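Local coordinates for histidine acid phosphatase (Hafnia alvei, PDB 4ARU), which belongs to branch 2 of the histidine phosphatase superfamily, joining an alpha/beta core built on a mixed sheet to a largely helical region, at residues Glu222-Glu227 / Lys234-Asn239; Leu165-Ser170 / Glu243-Ser248; Gly305-Ile310 / Asp328-Gly333; Leu172-Pro175 / Tyr179-Gln182. One frame throughout, in Å; residues are numbered along the deposited sequence.

Contact 1 of 4, residues Glu222-Glu227 / Lys234-Asn239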
loop_
_atom_site.group_PDB
_atom_site.type_symbol
_atom_site.label_atom_id
_atom_site.label_comp_id
_atom_site.label_asym_id
_atom_site.label_seq_id
_atom_site.Cartn_x
_atom_site.Cartn_y
_atom_site.Cartn_z
ATOM N N GLU A 222 7.266 3.570 10.713
ATOM C CA GLU A 222 7.462 3.412 9.284
ATOM C C GLU A 222 8.784 4.044 8.817
ATOM O O GLU A 222 9.486 3.475 7.943
ATOM C CB GLU A 222 6.235 3.964 8.526
ATOM C CG GLU A 222 6.364 3.949 7.038
ATOM C CD GLU A 222 6.275 2.573 6.404
ATOM O OE1 GLU A 222 5.807 1.590 7.070
ATOM O OE2 GLU A 222 6.684 2.455 5.227
ATOM N N ILE A 223 9.150 5.179 9.392
ATOM C CA ILE A 223 10.437 5.778 9.030
ATOM C C ILE A 223 11.592 4.826 9.391
ATOM O O ILE A 223 12.541 4.669 8.619
ATOM C CB ILE A 223 10.626 7.196 9.625
ATOM C CG1 ILE A 223 9.617 8.118 8.924
ATOM C CG2 ILE A 223 12.095 7.620 9.546
ATOM C CD1 ILE A 223 9.476 9.462 9.583
ATOM N N PHE A 224 11.557 4.183 10.566
ATOM C CA PHE A 224 12.609 3.252 10.910
ATOM C C PHE A 224 12.659 2.103 9.903
ATOM O O PHE A 224 13.734 1.697 9.494
ATOM C CB PHE A 224 12.398 2.690 12.316
ATOM C CG PHE A 224 12.400 3.724 13.417
ATOM C CD1 PHE A 224 13.150 4.887 13.369
ATOM C CD2 PHE A 224 11.658 3.493 14.545
ATOM C CE1 PHE A 224 13.139 5.803 14.416
ATOM C CE2 PHE A 224 11.641 4.410 15.608
ATOM C CZ PHE A 224 12.369 5.556 15.539
ATOM N N LEU A 225 11.498 1.590 9.514
ATOM C CA LEU A 225 11.470 0.506 8.548
ATOM C C LEU A 225 12.092 0.976 7.220
ATOM O O LEU A 225 12.814 0.234 6.551
ATOM C CB LEU A 225 10.032 0.076 8.320
ATOM C CG LEU A 225 9.921 -1.154 7.399
ATOM C CD1 LEU A 225 9.006 -2.155 8.034
ATOM C CD2 LEU A 225 9.497 -0.829 5.995
ATOM N N LEU A 226 11.757 2.199 6.835
ATOM C CA LEU A 226 12.330 2.779 5.617
ATOM C C LEU A 226 13.840 2.930 5.708
ATOM O O LEU A 226 14.547 2.617 4.768
ATOM C CB LEU A 226 11.674 4.097 5.220
ATOM C CG LEU A 226 10.211 4.023 4.797
ATOM C CD1 LEU A 226 9.512 5.397 4.718
ATOM C CD2 LEU A 226 10.112 3.344 3.454
ATOM N N GLU A 227 14.342 3.364 6.862
ATOM C CA GLU A 227 15.783 3.490 7.062
ATOM C C GLU A 227 16.459 2.120 6.857
ATOM O O GLU A 227 17.501 1.995 6.250
ATOM C CB GLU A 227 16.104 3.948 8.473
ATOM C CG GLU A 227 15.705 5.404 8.782
ATOM C CD GLU A 227 15.892 5.769 10.238
ATOM O OE1 GLU A 227 16.241 4.867 11.018
ATOM O OE2 GLU A 227 15.716 6.960 10.602
ATOM N N LYS A 234 22.835 3.403 10.441
ATOM C CA LYS A 234 22.153 3.469 11.733
ATOM C C LYS A 234 20.656 3.649 11.573
ATOM O O LYS A 234 20.165 4.670 11.059
ATOM C CB LYS A 234 22.723 4.610 12.587
ATOM C CG LYS A 234 24.118 4.326 13.117
ATOM C CD LYS A 234 24.079 3.161 14.099
ATOM C CE LYS A 234 25.370 2.964 14.868
ATOM N NZ LYS A 234 25.209 1.737 15.715
ATOM N N VAL A 235 19.926 2.613 11.991
ATOM C CA VAL A 235 18.462 2.590 11.982
ATOM C C VAL A 235 17.996 2.857 13.387
ATOM O O VAL A 235 18.418 2.184 14.328
ATOM C CB VAL A 235 17.935 1.216 11.500
ATOM C CG1 VAL A 235 16.437 1.118 11.663
ATOM C CG2 VAL A 235 18.360 0.980 10.049
ATOM N N ALA A 236 17.175 3.877 13.557
ATOM C CA ALA A 236 16.665 4.208 14.862
ATOM C C ALA A 236 17.808 4.274 15.885
ATOM O O ALA A 236 17.694 3.807 17.016
ATOM C CB ALA A 236 15.600 3.220 15.293
ATOM N N TRP A 237 18.910 4.901 15.490
ATOM C CA TRP A 237 20.044 5.114 16.389
ATOM C C TRP A 237 20.604 3.855 17.050
ATOM O O TRP A 237 21.136 3.894 18.153
ATOM C CB TRP A 237 19.744 6.216 17.430
ATOM C CG TRP A 237 19.085 7.399 16.748
ATOM C CD1 TRP A 237 19.713 8.363 16.041
ATOM C CD2 TRP A 237 17.696 7.690 16.676
ATOM N NE1 TRP A 237 18.810 9.223 15.501
ATOM C CE2 TRP A 237 17.548 8.831 15.867
ATOM C CE3 TRP A 237 16.557 7.075 17.191
ATOM C CZ2 TRP A 237 16.308 9.383 15.575
ATOM C CZ3 TRP A 237 15.316 7.645 16.879
ATOM C CH2 TRP A 237 15.221 8.782 16.110
ATOM N N GLY A 238 20.458 2.740 16.351
ATOM C CA GLY A 238 20.896 1.457 16.831
ATOM C C GLY A 238 20.000 0.821 17.891
ATOM O O GLY A 238 20.412 -0.166 18.490
ATOM N N ASN A 239 18.777 1.306 18.068
ATOM C CA ASN A 239 17.932 0.889 19.166
ATOM C C ASN A 239 16.892 -0.173 18.859
ATOM O O ASN A 239 16.161 -0.517 19.772
ATOM C CB ASN A 239 17.278 2.093 19.799
ATOM C CG ASN A 239 18.274 3.002 20.449
ATOM O OD1 ASN A 239 19.349 2.556 20.844
ATOM N ND2 ASN A 239 17.935 4.288 20.559
#
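In the loop joining helices 213-229 and 243-262, a tight turn is held by F224 and E227, one helical turn apart near the end of the first helix. The chain bends sharply at A236, W237 and G238, three successive residues of positive phi. V235 O and A236 O accept from the backbone N of G238 and N239, which makes two overlapping beta turns. E227 grips the start of this turn: its chain runs extended beyond CG (chi2 173°), and OE1 accepts the N-H of A236 at 2.9 Å, met nearly along the C-O axis in a fairly straight bond (160°). The same oxygen of E227 lies 3.3 Å from V235 CA. The methyl of A236 sits over the centre of the F224 ring as a CH-pi contact, CB being 3.6 Å from the ring centroid. W237 approaches the same ring obliquely, with the two planes at 83°. On the indole, NE1 is hydrogen-bonded to Q38 O, while L172 of helix 162-172 touches the side chain. M168 and V171 of that helix also pack on F224, and W246 of helix 243-262 meets both F224 and V235. V235 straddles the helix backbone: its CG2 lies against C and O of E227, and its CG1 comes 3.5 Å from F224 O.

Contact 2 of 4, residues Leu165-Ser170 / Glu243-Ser248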
loop_
_atom_site.group_PDB
_atom_site.type_symbol
_atom_site.label_atom_id
_atom_site.label_comp_id
_atom_site.label_asym_id
_atom_site.label_seq_id
_atom_site.Cartn_x
_atom_site.Cartn_y
_atom_site.Cartn_z
ATOM N N LEU A 165 3.845 1.501 22.745
ATOM C CA LEU A 165 4.152 2.924 22.955
ATOM C C LEU A 165 5.350 3.086 23.886
ATOM O O LEU A 165 6.226 3.951 23.704
ATOM C CB LEU A 165 2.927 3.671 23.470
ATOM C CG LEU A 165 1.777 3.867 22.492
ATOM C CD1 LEU A 165 0.551 4.536 23.103
ATOM C CD2 LEU A 165 2.264 4.690 21.310
ATOM N N ALA A 166 5.454 2.219 24.885
ATOM C CA ALA A 166 6.610 2.251 25.788
ATOM C C ALA A 166 7.894 1.895 25.052
ATOM O O ALA A 166 8.917 2.506 25.275
ATOM C CB ALA A 166 6.407 1.332 26.975
ATOM N N LEU A 167 7.794 0.938 24.130
ATOM C CA LEU A 167 8.970 0.598 23.316
ATOM C C LEU A 167 9.368 1.762 22.421
ATOM O O LEU A 167 10.539 2.094 22.305
ATOM C CB LEU A 167 8.719 -0.644 22.474
ATOM C CG LEU A 167 9.816 -1.067 21.496
ATOM C CD1 LEU A 167 11.085 -1.412 22.241
ATOM C CD2 LEU A 167 9.324 -2.235 20.666
ATOM N N MET A 168 8.391 2.398 21.809
ATOM C CA MET A 168 8.694 3.563 20.955
ATOM C C MET A 168 9.415 4.621 21.814
ATOM O O MET A 168 10.399 5.232 21.385
ATOM C CB MET A 168 7.433 4.164 20.335
ATOM C CG MET A 168 7.690 5.380 19.454
ATOM S SD MET A 168 8.876 5.147 18.088
ATOM C CE MET A 168 7.896 4.300 16.892
ATOM N N SER A 169 8.879 4.898 22.988
ATOM C CA SER A 169 9.539 5.841 23.908
ATOM C C SER A 169 10.999 5.523 24.169
ATOM O O SER A 169 11.845 6.402 24.077
ATOM C CB SER A 169 8.736 5.923 25.213
ATOM O OG SER A 169 9.288 6.869 26.111
ATOM N N SER A 170 11.294 4.238 24.402
ATOM C CA SER A 170 12.649 3.823 24.709
ATOM C C SER A 170 13.558 3.940 23.478
ATOM O O SER A 170 14.700 4.360 23.620
ATOM C CB SER A 170 12.657 2.402 25.330
ATOM O OG SER A 170 12.325 1.404 24.397
ATOM N N GLU A 243 13.354 -9.031 16.131
ATOM C CA GLU A 243 12.127 -9.184 15.394
ATOM C C GLU A 243 10.890 -8.772 16.204
ATOM O O GLU A 243 9.992 -8.100 15.703
ATOM C CB GLU A 243 12.020 -10.646 14.984
ATOM C CG GLU A 243 10.680 -11.120 14.445
ATOM C CD GLU A 243 10.628 -12.619 14.258
ATOM O OE1 GLU A 243 10.313 -13.430 15.230
ATOM O OE2 GLU A 243 11.054 -12.992 13.130
ATOM N N GLN A 244 10.879 -9.169 17.479
ATOM C CA GLN A 244 9.777 -8.808 18.372
ATOM C C GLN A 244 9.648 -7.304 18.470
ATOM O O GLN A 244 8.555 -6.764 18.464
ATOM C CB GLN A 244 9.994 -9.430 19.764
ATOM C CG GLN A 244 8.833 -9.170 20.759
ATOM C CD GLN A 244 8.840 -7.809 21.449
ATOM O OE1 GLN A 244 9.883 -7.210 21.721
ATOM N NE2 GLN A 244 7.653 -7.295 21.694
ATOM N N GLN A 245 10.761 -6.597 18.521
ATOM C CA GLN A 245 10.694 -5.121 18.592
ATOM C C GLN A 245 10.179 -4.542 17.298
ATOM O O GLN A 245 9.340 -3.680 17.333
ATOM C CB GLN A 245 12.064 -4.555 18.928
ATOM C CG GLN A 245 12.464 -4.805 20.367
ATOM C CD GLN A 245 13.916 -4.450 20.620
ATOM O OE1 GLN A 245 14.756 -4.449 19.718
ATOM N NE2 GLN A 245 14.222 -4.203 21.872
ATOM N N TRP A 246 10.669 -5.005 16.151
ATOM C CA TRP A 246 10.123 -4.559 14.886
ATOM C C TRP A 246 8.626 -4.790 14.847
ATOM O O TRP A 246 7.876 -3.909 14.419
ATOM C CB TRP A 246 10.749 -5.306 13.700
ATOM C CG TRP A 246 12.063 -4.760 13.227
ATOM C CD1 TRP A 246 13.243 -5.371 13.286
ATOM C CD2 TRP A 246 12.284 -3.507 12.610
ATOM N NE1 TRP A 246 14.240 -4.563 12.761
ATOM C CE2 TRP A 246 13.670 -3.398 12.340
ATOM C CE3 TRP A 246 11.445 -2.469 12.269
ATOM C CZ2 TRP A 246 14.234 -2.274 11.713
ATOM C CZ3 TRP A 246 11.986 -1.324 11.675
ATOM C CH2 TRP A 246 13.375 -1.243 11.417
ATOM N N ASN A 247 8.177 -5.972 15.264
ATOM C CA ASN A 247 6.743 -6.250 15.189
ATOM C C ASN A 247 5.963 -5.357 16.095
ATOM O O ASN A 247 4.885 -4.910 15.710
ATOM C CB ASN A 247 6.439 -7.727 15.504
ATOM C CG ASN A 247 6.973 -8.695 14.448
ATOM O OD1 ASN A 247 7.273 -8.302 13.327
ATOM N ND2 ASN A 247 7.123 -9.931 14.819
ATOM N N SER A 248 6.478 -5.087 17.279
ATOM C CA SER A 248 5.770 -4.279 18.254
ATOM C C SER A 248 5.661 -2.843 17.760
ATOM O O SER A 248 4.605 -2.218 17.862
ATOM C CB SER A 248 6.514 -4.344 19.600
ATOM O OG SER A 248 5.900 -3.454 20.537
#
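L167 sends its side chain straight across to Q245 and S248: with CG anti to the backbone N (chi1 176°) and chi2 at 62°, the fork of the leucine leaves helix 162-172 and its CD2 branch becomes the leading atom. On the opposing helix, 243-262, S248 also has its first torsion near 180° (175°), whereas CG of Q245 stands beside its own backbone N and the chain then runs extended, crossing the leucine at about a right angle. The CD2 methyl therefore settles between residues one turn apart. L167 CD2 is 3.6 Å from Q245 O, 3.6 Å from S248 OG and 3.7 Å from S248 CB. CB and CG of the glutamine border the leucine, L167 CD1 lying 4.1 Å from Q245 CG, and OE1 is turned to H241 instead.

No hydrogen bond joins the two segments; Q245 OE1 and S248 OG have partners close by. Q245 OE1 accepts from the backbone N of H241, and the N of Q245 itself is bonded to T242 OG1, both within the entry to the helix. S248 OG is hydrogen-bonded to S164 OG, a second link between the same two helices just beyond the leucine. L249 continues the apolar seam, touching both L167 and M168, and M168 turns on toward F224 of helix 213-229. Here L167 is the residue of 165-170 that touches 243-248, part of the packing of helices 162-172, 213-229 and 243-262 in the helical region of this histidine acid phosphatase fold.

Contact 3 of 4, residues Gly305-Ile310 / Asp328-Gly333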
loop_
_atom_site.group_PDB
_atom_site.type_symbol
_atom_site.label_atom_id
_atom_site.label_comp_id
_atom_site.label_asym_id
_atom_site.label_seq_id
_atom_site.Cartn_x
_atom_site.Cartn_y
_atom_site.Cartn_z
ATOM N N GLY A 305 0.854 3.390 -6.746
ATOM C CA GLY A 305 0.199 4.225 -5.758
ATOM C C GLY A 305 0.869 4.200 -4.382
ATOM O O GLY A 305 2.110 4.164 -4.262
ATOM N N HIS A 306 0.026 4.175 -3.349
ATOM C CA HIS A 306 0.405 4.498 -1.978
ATOM C C HIS A 306 -0.121 3.426 -1.043
ATOM O O HIS A 306 -1.035 2.638 -1.398
ATOM C CB HIS A 306 -0.172 5.818 -1.570
ATOM C CG HIS A 306 0.129 6.923 -2.541
ATOM N ND1 HIS A 306 1.231 7.750 -2.425
ATOM C CD2 HIS A 306 -0.494 7.286 -3.686
ATOM C CE1 HIS A 306 1.240 8.600 -3.425
ATOM N NE2 HIS A 306 0.196 8.359 -4.196
ATOM N N ASP A 307 0.519 3.343 0.127
ATOM C CA ASP A 307 0.017 2.420 1.146
ATOM C C ASP A 307 -1.453 2.619 1.456
ATOM O O ASP A 307 -2.200 1.629 1.604
ATOM C CB ASP A 307 0.880 2.432 2.435
ATOM C CG ASP A 307 1.224 3.810 2.977
ATOM O OD1 ASP A 307 0.506 4.806 2.748
ATOM O OD2 ASP A 307 2.226 3.870 3.779
ATOM N N THR A 308 -1.903 3.856 1.523
ATOM C CA THR A 308 -3.301 4.107 1.802
ATOM C C THR A 308 -4.261 3.521 0.773
ATOM O O THR A 308 -5.342 3.082 1.109
ATOM C CB THR A 308 -3.576 5.598 1.978
ATOM O OG1 THR A 308 -3.235 6.276 0.775
ATOM C CG2 THR A 308 -2.756 6.206 3.111
ATOM N N ASN A 309 -3.824 3.450 -0.486
ATOM C CA ASN A 309 -4.643 2.908 -1.561
ATOM C C ASN A 309 -4.834 1.393 -1.351
ATOM O O ASN A 309 -5.954 0.836 -1.471
ATOM C CB ASN A 309 -4.024 3.134 -2.942
ATOM C CG ASN A 309 -3.796 4.576 -3.296
ATOM O OD1 ASN A 309 -2.706 4.987 -3.671
ATOM N ND2 ASN A 309 -4.855 5.372 -3.221
ATOM N N ILE A 310 -3.748 0.715 -1.031
ATOM C CA ILE A 310 -3.837 -0.725 -0.776
ATOM C C ILE A 310 -4.745 -0.954 0.441
ATOM O O ILE A 310 -5.581 -1.864 0.457
ATOM C CB ILE A 310 -2.427 -1.368 -0.572
ATOM C CG1 ILE A 310 -1.691 -1.374 -1.921
ATOM C CG2 ILE A 310 -2.556 -2.772 0.001
ATOM C CD1 ILE A 310 -0.257 -1.855 -1.844
ATOM N N ASP A 328 5.474 -4.541 8.269
ATOM C CA ASP A 328 4.533 -3.559 7.707
ATOM C C ASP A 328 3.521 -4.296 6.799
ATOM O O ASP A 328 3.931 -5.006 5.882
ATOM C CB ASP A 328 5.357 -2.564 6.884
ATOM C CG ASP A 328 4.537 -1.384 6.323
ATOM O OD1 ASP A 328 3.277 -1.357 6.464
ATOM O OD2 ASP A 328 5.188 -0.483 5.730
ATOM N N ASN A 329 2.224 -4.167 7.031
ATOM C CA ASN A 329 1.221 -4.805 6.168
ATOM C C ASN A 329 1.178 -4.226 4.777
ATOM O O ASN A 329 0.659 -4.869 3.893
ATOM C CB ASN A 329 -0.209 -4.694 6.741
ATOM C CG ASN A 329 -0.410 -5.495 8.015
ATOM O OD1 ASN A 329 0.369 -6.380 8.324
ATOM N ND2 ASN A 329 -1.421 -5.136 8.790
ATOM N N THR A 330 1.705 -3.016 4.615
ATOM C CA THR A 330 1.705 -2.303 3.321
ATOM C C THR A 330 3.126 -1.833 3.039
ATOM O O THR A 330 3.400 -0.629 3.004
ATOM C CB THR A 330 0.683 -1.142 3.301
ATOM O OG1 THR A 330 0.844 -0.326 4.462
ATOM C CG2 THR A 330 -0.777 -1.677 3.256
ATOM N N PRO A 331 4.075 -2.751 2.816
ATOM C CA PRO A 331 5.458 -2.387 2.723
ATOM C C PRO A 331 5.855 -1.726 1.397
ATOM O O PRO A 331 5.125 -1.801 0.430
ATOM C CB PRO A 331 6.160 -3.741 2.887
ATOM C CG PRO A 331 5.244 -4.656 2.173
ATOM C CD PRO A 331 3.902 -4.220 2.661
ATOM N N PRO A 332 6.995 -1.063 1.358
ATOM C CA PRO A 332 7.451 -0.419 0.114
ATOM C C PRO A 332 7.595 -1.456 -0.989
ATOM O O PRO A 332 8.233 -2.522 -0.806
ATOM C CB PRO A 332 8.821 0.154 0.475
ATOM C CG PRO A 332 8.946 0.110 1.963
ATOM C CD PRO A 332 8.002 -0.954 2.445
ATOM N N GLY A 333 7.004 -1.139 -2.132
ATOM C CA GLY A 333 6.939 -2.036 -3.251
ATOM C C GLY A 333 6.001 -3.224 -3.109
ATOM O O GLY A 333 5.888 -4.047 -4.023
HETATM O O HOH W 1 2.848 1.412 5.100
#
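D307 and T330 meet by van der Waals contact, CB of the aspartate D307 being 3.4 Å from T330 OG1. The apolar contact is that of the threonine methyl, T330 CG2, 3.9 Å from I310 CG2, the two side chains sliding past each other in opposite directions. Water adds a polar bridge. With chi1 at 47°, the D307 carboxylate is folded between its own N and carbonyl carbon; OD2 of D307 is hydrogen-bonded to the water at 2.9 Å, and the same water is hydrogen-bonded to T330 OG1 at 2.7 Å.

Within the loop 328-333, the N-H of T330 reaches D328 OD1 at 2.9 Å, closing an Asx turn in which the donor stands well above the carboxylate plane. T330 O is hydrogen-bonded to R18 NH1. At the helix start, H306 is in the N-cap position, its backbone N donating to N309 OD1 at 2.9 Å.

H306 ND1 and D307 OD1 are hydrogen-bonded to L(+)-tartaric acid, probably from the crystallisation liquor. H306 NE2 is hydrogen-bonded to D90 OD2. The adjacent H306 and D307, placed where strand 300-305 passes into helix 307-317, form the His-Asp motif characteristic of the histidine acid phosphatase pocket.

Contact 4 of 4, residues Leu172-Pro175 / Tyr179-Gln182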
loop_
_atom_site.group_PDB
_atom_site.type_symbol
_atom_site.label_atom_id
_atom_site.label_comp_id
_atom_site.label_asym_id
_atom_site.label_seq_id
_atom_site.Cartn_x
_atom_site.Cartn_y
_atom_site.Cartn_z
ATOM N N LEU A 172 13.241 6.068 21.019
ATOM C CA LEU A 172 13.472 7.494 20.878
ATOM C C LEU A 172 14.320 8.089 21.977
ATOM O O LEU A 172 14.871 9.173 21.791
ATOM C CB LEU A 172 12.109 8.246 20.899
ATOM C CG LEU A 172 11.201 7.925 19.729
ATOM C CD1 LEU A 172 9.869 8.548 20.046
ATOM C CD2 LEU A 172 11.758 8.449 18.410
ATOM N N ASP A 173 14.438 7.440 23.146
ATOM C CA ASP A 173 14.892 8.152 24.360
ATOM C C ASP A 173 14.058 9.382 24.628
ATOM O O ASP A 173 14.543 10.446 25.021
ATOM C CB ASP A 173 16.393 8.464 24.293
ATOM C CG ASP A 173 17.236 7.198 24.387
ATOM O OD1 ASP A 173 17.231 6.627 25.489
ATOM O OD2 ASP A 173 17.896 6.747 23.405
ATOM N N PHE A 174 12.740 9.199 24.449
ATOM C CA PHE A 174 11.769 10.274 24.621
ATOM C C PHE A 174 11.920 11.055 25.934
ATOM O O PHE A 174 11.816 12.279 25.946
ATOM C CB PHE A 174 10.332 9.738 24.416
ATOM C CG PHE A 174 9.238 10.760 24.710
ATOM C CD1 PHE A 174 8.948 11.788 23.809
ATOM C CD2 PHE A 174 8.482 10.666 25.853
ATOM C CE1 PHE A 174 7.943 12.694 24.091
ATOM C CE2 PHE A 174 7.476 11.577 26.127
ATOM C CZ PHE A 174 7.206 12.579 25.238
ATOM N N PRO A 175 12.124 10.362 27.058
ATOM C CA PRO A 175 12.167 11.109 28.317
ATOM C C PRO A 175 13.307 12.147 28.383
ATOM O O PRO A 175 13.220 13.112 29.169
ATOM C CB PRO A 175 12.360 10.004 29.369
ATOM C CG PRO A 175 11.778 8.780 28.746
ATOM C CD PRO A 175 12.098 8.894 27.295
ATOM N N TYR A 179 11.189 17.680 23.717
ATOM C CA TYR A 179 9.768 17.661 24.001
ATOM C C TYR A 179 9.484 17.600 25.486
ATOM O O TYR A 179 8.670 18.357 26.000
ATOM C CB TYR A 179 9.089 16.468 23.308
ATOM C CG TYR A 179 7.583 16.513 23.351
ATOM C CD1 TYR A 179 6.862 16.092 24.479
ATOM C CD2 TYR A 179 6.877 16.987 22.250
ATOM C CE1 TYR A 179 5.475 16.143 24.477
ATOM C CE2 TYR A 179 5.513 17.050 22.243
ATOM C CZ TYR A 179 4.831 16.643 23.347
ATOM O OH TYR A 179 3.468 16.712 23.279
ATOM N N CYS A 180 10.196 16.733 26.196
ATOM C CA CYS A 180 10.002 16.571 27.640
ATOM C C CYS A 180 10.662 17.681 28.428
ATOM O O CYS A 180 10.236 17.978 29.528
ATOM C CB CYS A 180 10.536 15.217 28.096
ATOM S SG CYS A 180 9.472 13.864 27.560
ATOM N N GLN A 181 11.686 18.308 27.870
ATOM C CA GLN A 181 12.251 19.542 28.481
ATOM C C GLN A 181 11.299 20.752 28.349
ATOM O O GLN A 181 11.448 21.700 29.112
ATOM C CB GLN A 181 13.607 19.894 27.855
ATOM C CG GLN A 181 14.651 18.768 27.928
ATOM C CD GLN A 181 15.944 19.016 27.108
ATOM O OE1 GLN A 181 15.943 19.592 25.997
ATOM N NE2 GLN A 181 17.057 18.536 27.652
ATOM N N GLN A 182 10.340 20.718 27.407
ATOM C CA GLN A 182 9.367 21.807 27.160
ATOM C C GLN A 182 7.942 21.510 27.658
ATOM O O GLN A 182 7.167 22.437 27.934
ATOM C CB GLN A 182 9.242 22.093 25.664
ATOM C CG GLN A 182 10.534 22.413 24.944
ATOM C CD GLN A 182 10.299 22.706 23.465
ATOM O OE1 GLN A 182 10.677 21.923 22.585
ATOM N NE2 GLN A 182 9.654 23.838 23.191
#
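F174 lies with one ring face under the sulfur of C180, a Cys sulfur-aromatic contact at the Schellman motif that ends helix 162-172. D173, with positive phi, is the C' residue of that motif; it turns the chain by way of the bonds from F174 N to S169 O and from D173 N to S170 O. The chain then passes through a short 3-10 segment into helix 178-182. CG of F174 is anti to its backbone N (chi1 174°), which carries the ring toward the new helix. C180 SG stands 3.6 Å from the centroid of the F174 ring, 23° off the normal and offset toward the rim, with F174 CE2 its closest ring atom at 3.4 Å. The same sulfur, C180 SG, is 3.3 Å from F174 O, an oxygen that is also hydrogen-bonded to S177 OG.

Because C180 is in disulfide linkage with C189, the covalent bond draws the chain beyond the unmodelled residues back to this ring. F191 meets F174 edge-to-face. Y179 approaches the phenylalanine obliquely, with the planes at 41° and F174 CE1 3.6 Å from Y179 CD1. H183 stacks on the tyrosine. P175 takes part through its backbone, with its carbonyl O 3.6 Å from C180 CB.

Overall arrangement
Contacts 1, 2 and 4 lie on the same side of the chain's centre, in the helical region, whereas the centre of contact 3 is about 2 Å from the chain's centre, beside the mixed sheet. Along the chain, 172-175/179-182 closes first, then 222-227/234-239; both are nested inside the loop closed by contact 2, and contact 3 follows. The centres of contacts 1 and 2 are about 12 Å apart; W246 and M168 pack on F224 between them. Helix 162-172 carries contact 2 and leads into contact 4, about 17 Å away centre to centre. L225 and L226 reach P332, so helix 213-229 connects the peripheral turn with loop 328-333, beside H306 and D307.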